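Local coordinates for L-arabinose ABC transporter, periplasmic L-arabinose-binding protein (Burkholderia thailandensis, PDB 4KZK) that binds D-galactose and probably L-arabinose in the periplasm, presumably delivering them to an ABC transporter for uptake, at residues A[119-125]-A[137-141]. Sequence-based numbering, arbitrary orientation.
Sequences LMSVDDQ and VPHMG. With GAL (beta-D-galactopyranose), chain B.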
ATOM      1  N   LEU A 119     -13.987 -16.763  -2.022  1.00 17.58           N
ATOM      2  CA  LEU A 119     -13.336 -15.648  -1.327  1.00 15.91           C
ATOM      3  C   LEU A 119     -11.834 -15.595  -1.627  1.00 15.13           C
ATOM      4  O   LEU A 119     -11.120 -16.578  -1.419  1.00 15.88           O
ATOM      5  CB  LEU A 119     -13.549 -15.787   0.186  1.00 15.58           C
ATOM      6  CG  LEU A 119     -12.798 -14.797   1.083  1.00 14.53           C
ATOM      7  CD1 LEU A 119     -13.238 -13.368   0.829  1.00 13.74           C
ATOM      8  CD2 LEU A 119     -12.940 -15.169   2.546  1.00 14.89           C
ATOM      9  N   MET A 120     -11.375 -14.415  -2.061  1.00 14.14           N
ATOM     10  CA  MET A 120      -9.967 -14.117  -2.327  1.00 13.60           C
ATOM     11  C   MET A 120      -9.621 -12.780  -1.675  1.00 12.18           C
ATOM     12  O   MET A 120     -10.464 -11.909  -1.597  1.00 11.73           O
ATOM     13  CB  MET A 120      -9.755 -14.004  -3.830  1.00 14.39           C
ATOM     14  CG  MET A 120      -8.344 -13.658  -4.260  1.00 14.47           C
ATOM     15  SD  MET A 120      -8.242 -13.693  -6.051  1.00 16.37           S
ATOM     16  CE  MET A 120      -8.464 -15.441  -6.363  1.00 17.95           C
ATOM     17  N   SER A 121      -8.394 -12.658  -1.185  1.00 11.71           N
ATOM     18  CA  SER A 121      -7.914 -11.393  -0.603  1.00 10.69           C
ATOM     19  C   SER A 121      -6.877 -10.744  -1.499  1.00 10.55           C
ATOM     20  O   SER A 121      -6.162 -11.411  -2.268  1.00 11.27           O
ATOM     21  CB  SER A 121      -7.343 -11.609   0.802  1.00 10.97           C
ATOM     22  OG  SER A 121      -6.306 -12.541   0.760  1.00 11.63           O
ATOM     23  N   VAL A 122      -6.800  -9.427  -1.400  1.00  9.44           N
ATOM     24  CA  VAL A 122      -5.798  -8.652  -2.131  1.00  8.98           C
ATOM     25  C   VAL A 122      -5.220  -7.619  -1.168  1.00  8.46           C
ATOM     26  O   VAL A 122      -5.948  -7.042  -0.347  1.00  7.92           O
ATOM     27  CB  VAL A 122      -6.388  -8.047  -3.434  1.00  9.02           C
ATOM     28  CG1 VAL A 122      -7.456  -7.011  -3.153  1.00  8.66           C
ATOM     29  CG2 VAL A 122      -5.288  -7.506  -4.328  1.00  9.13           C
ATOM     30  N   ASP A 123      -3.905  -7.422  -1.286  1.00  8.38           N
ATOM     31  CA  ASP A 123      -3.096  -6.454  -0.538  1.00  8.06           C
ATOM     32  C   ASP A 123      -2.853  -6.852   0.898  1.00  8.44           C
ATOM     33  O   ASP A 123      -1.722  -7.085   1.269  1.00  8.98           O
ATOM     34  CB  ASP A 123      -3.668  -5.042  -0.643  1.00  7.66           C
ATOM     35  CG  ASP A 123      -3.922  -4.658  -2.070  1.00  7.69           C
ATOM     36  OD1 ASP A 123      -2.941  -4.668  -2.858  1.00  8.19           O
ATOM     37  OD2 ASP A 123      -5.079  -4.410  -2.443  1.00  7.98           O
ATOM     38  N   ASP A 124      -3.922  -6.960   1.679  1.00  8.27           N
ATOM     39  CA  ASP A 124      -3.849  -7.171   3.104  1.00  8.99           C
ATOM     40  C   ASP A 124      -4.407  -8.547   3.412  1.00  9.58           C
ATOM     41  O   ASP A 124      -5.602  -8.785   3.277  1.00  9.80           O
ATOM     42  CB  ASP A 124      -4.619  -6.109   3.857  1.00  8.73           C
ATOM     43  CG  ASP A 124      -4.117  -4.680   3.609  1.00  8.60           C
ATOM     44  OD1 ASP A 124      -3.139  -4.513   2.847  1.00  8.75           O
ATOM     45  OD2 ASP A 124      -4.721  -3.744   4.189  1.00  8.65           O
ATOM     46  N   GLN A 125      -3.536  -9.454   3.851  1.00 10.68           N
ATOM     47  CA  GLN A 125      -3.906 -10.858   4.011  1.00 11.91           C
ATOM     48  C   GLN A 125      -4.748 -11.081   5.255  1.00 12.38           C
ATOM     49  O   GLN A 125      -4.400 -10.621   6.341  1.00 12.38           O
ATOM     50  CB  GLN A 125      -2.642 -11.746   4.042  1.00 13.36           C
ATOM     51  CG  GLN A 125      -2.944 -13.232   3.920  1.00 14.89           C
ATOM     52  CD  GLN A 125      -1.680 -14.078   3.829  1.00 16.77           C
ATOM     53  OE1 GLN A 125      -0.586 -13.653   4.257  1.00 18.09           O
ATOM     54  NE2 GLN A 125      -1.814 -15.267   3.264  1.00 18.10           N
ATOM     55  N   VAL A 137      -7.617 -19.101   1.860  1.00 23.21           N
ATOM     56  CA  VAL A 137      -7.955 -17.899   1.107  1.00 20.73           C
ATOM     57  C   VAL A 137      -6.787 -17.527   0.209  1.00 19.10           C
ATOM     58  O   VAL A 137      -5.711 -17.176   0.701  1.00 19.67           O
ATOM     59  CB  VAL A 137      -8.311 -16.719   2.025  1.00 19.26           C
ATOM     60  CG1 VAL A 137      -8.610 -15.479   1.194  1.00 18.31           C
ATOM     61  CG2 VAL A 137      -9.514 -17.064   2.903  1.00 19.99           C
ATOM     62  N   PRO A 138      -6.982 -17.633  -1.106  1.00 18.15           N
ATOM     63  CA  PRO A 138      -5.897 -17.230  -2.001  1.00 17.25           C
ATOM     64  C   PRO A 138      -5.676 -15.736  -1.866  1.00 15.20           C
ATOM     65  O   PRO A 138      -6.644 -14.986  -1.727  1.00 14.58           O
ATOM     66  CB  PRO A 138      -6.439 -17.572  -3.388  1.00 18.14           C
ATOM     67  CG  PRO A 138      -7.920 -17.543  -3.209  1.00 18.40           C
ATOM     68  CD  PRO A 138      -8.162 -18.093  -1.855  1.00 18.51           C
ATOM     69  N   HIS A 139      -4.409 -15.345  -1.896  1.00 14.36           N
ATOM     70  CA  HIS A 139      -4.005 -13.972  -1.619  1.00 13.17           C
ATOM     71  C   HIS A 139      -3.036 -13.440  -2.662  1.00 13.16           C
ATOM     72  O   HIS A 139      -2.173 -14.166  -3.142  1.00 14.16           O
ATOM     73  CB  HIS A 139      -3.346 -13.906  -0.252  1.00 13.31           C
ATOM     74  CG  HIS A 139      -2.917 -12.527   0.120  1.00 12.31           C
ATOM     75  ND1 HIS A 139      -3.818 -11.526   0.416  1.00 11.43           N
ATOM     76  CD2 HIS A 139      -1.688 -11.971   0.218  1.00 12.39           C
ATOM     77  CE1 HIS A 139      -3.162 -10.407   0.649  1.00 10.90           C
ATOM     78  NE2 HIS A 139      -1.873 -10.653   0.559  1.00 11.49           N
ATOM     79  N   MET A 140      -3.171 -12.171  -3.004  1.00 12.28           N
ATOM     80  CA  MET A 140      -2.151 -11.478  -3.775  1.00 12.27           C
ATOM     81  C   MET A 140      -1.780 -10.207  -3.059  1.00 11.21           C
ATOM     82  O   MET A 140      -2.667  -9.421  -2.705  1.00 10.78           O
ATOM     83  CB  MET A 140      -2.617 -11.147  -5.184  1.00 12.67           C
ATOM     84  CG  MET A 140      -1.515 -10.513  -6.015  1.00 13.15           C
ATOM     85  SD  MET A 140      -1.954 -10.010  -7.693  1.00 14.22           S
ATOM     86  CE  MET A 140      -2.342 -11.593  -8.443  1.00 15.48           C
ATOM     87  N   GLY A 141      -0.488 -10.027  -2.799  1.00 11.15           N
ATOM     88  CA  GLY A 141       0.006  -8.785  -2.212  1.00 10.48           C
ATOM     89  C   GLY A 141       1.372  -8.484  -2.750  1.00 10.71           C
ATOM     90  O   GLY A 141       1.813  -9.125  -3.707  1.00 11.24           O
TER
HETATM   91  C1  GAL B 600      -2.291  -1.707   1.076  1.00  7.50           C
HETATM   92  C2  GAL B 600      -2.172  -0.186   1.100  1.00  7.29           C
HETATM   93  C3  GAL B 600      -2.270   0.328  -0.343  1.00  6.83           C
HETATM   94  C4  GAL B 600      -1.241  -0.384  -1.216  1.00  6.84           C
HETATM   95  C5  GAL B 600      -1.462  -1.883  -1.122  1.00  7.21           C
HETATM   96  C6  GAL B 600      -0.424  -2.657  -1.924  1.00  7.36           C
HETATM   97  O1  GAL B 600      -2.077  -2.165   2.397  1.00  7.68           O
HETATM   98  O2  GAL B 600      -3.225   0.326   1.885  1.00  7.86           O
HETATM   99  O3  GAL B 600      -2.099   1.750  -0.402  1.00  6.75           O
HETATM  100  O4  GAL B 600       0.068  -0.023  -0.845  1.00  6.31           O
HETATM  101  O5  GAL B 600      -1.298  -2.273   0.234  1.00  7.66           O
HETATM  102  O6  GAL B 600      -0.646  -4.054  -1.819  1.00  7.64           O
HETATM  103  O   HOH W   1      -4.604 -16.091   3.048  1.00 19.35           O
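With its CG trans to the backbone N (chi1 -179°), His139 lays its imidazole along the neighbouring strand, while the chi1 of Ser121, 58°, tucks OG between its own N and carbonyl carbon; ring and hydroxyl thus meet at the ring edge, where Ser121 OG and His139 ND1 share a hydrogen bond of 2.7 Å. The main chain turns back over His139, and Gln125 lays its extended side chain across one face of the ring. Its CB sits 3.7 Å from the His139 centroid in a CH-pi contact almost on the ring normal, and the amide plane stacks on the imidazole, tilted 17° from it, so bond and lid together limit rotation of the ring. Beyond it, a water joins Gln125 NE2 to Val137 O.

The backbones illustrate parallel pairing: Ser121 N reaches Pro138 O (3.0 Å), Ser121 O accepts from Met140 N, and Asp123 N closes the ladder on Met140 O at 2.7 Å. On the sheet face that carries Val122 and Met140, the Met120 side chain crosses Pro138 at about a right angle, Met120 CE 3.8 Å from Pro138 CG, and helix 291-308 packs against both.

At the last rung the chain leaves the strand and bends back over His139, and its two acids, Asp123 and Asp124, face the sugar: Asp123 OD1 accepts from galactose O6 and Asp124 OD1 from O1, each at 2.6 Å. Trp50 and His294 also bond Asp123 OD1, and Lys44 forms a salt bridge with Asp124 OD2. Ligand-binding loops at the C-terminal ends of parallel strands, facing an interdomain cleft, are characteristic of the periplasmic sugar-binding proteins related to the LacI family.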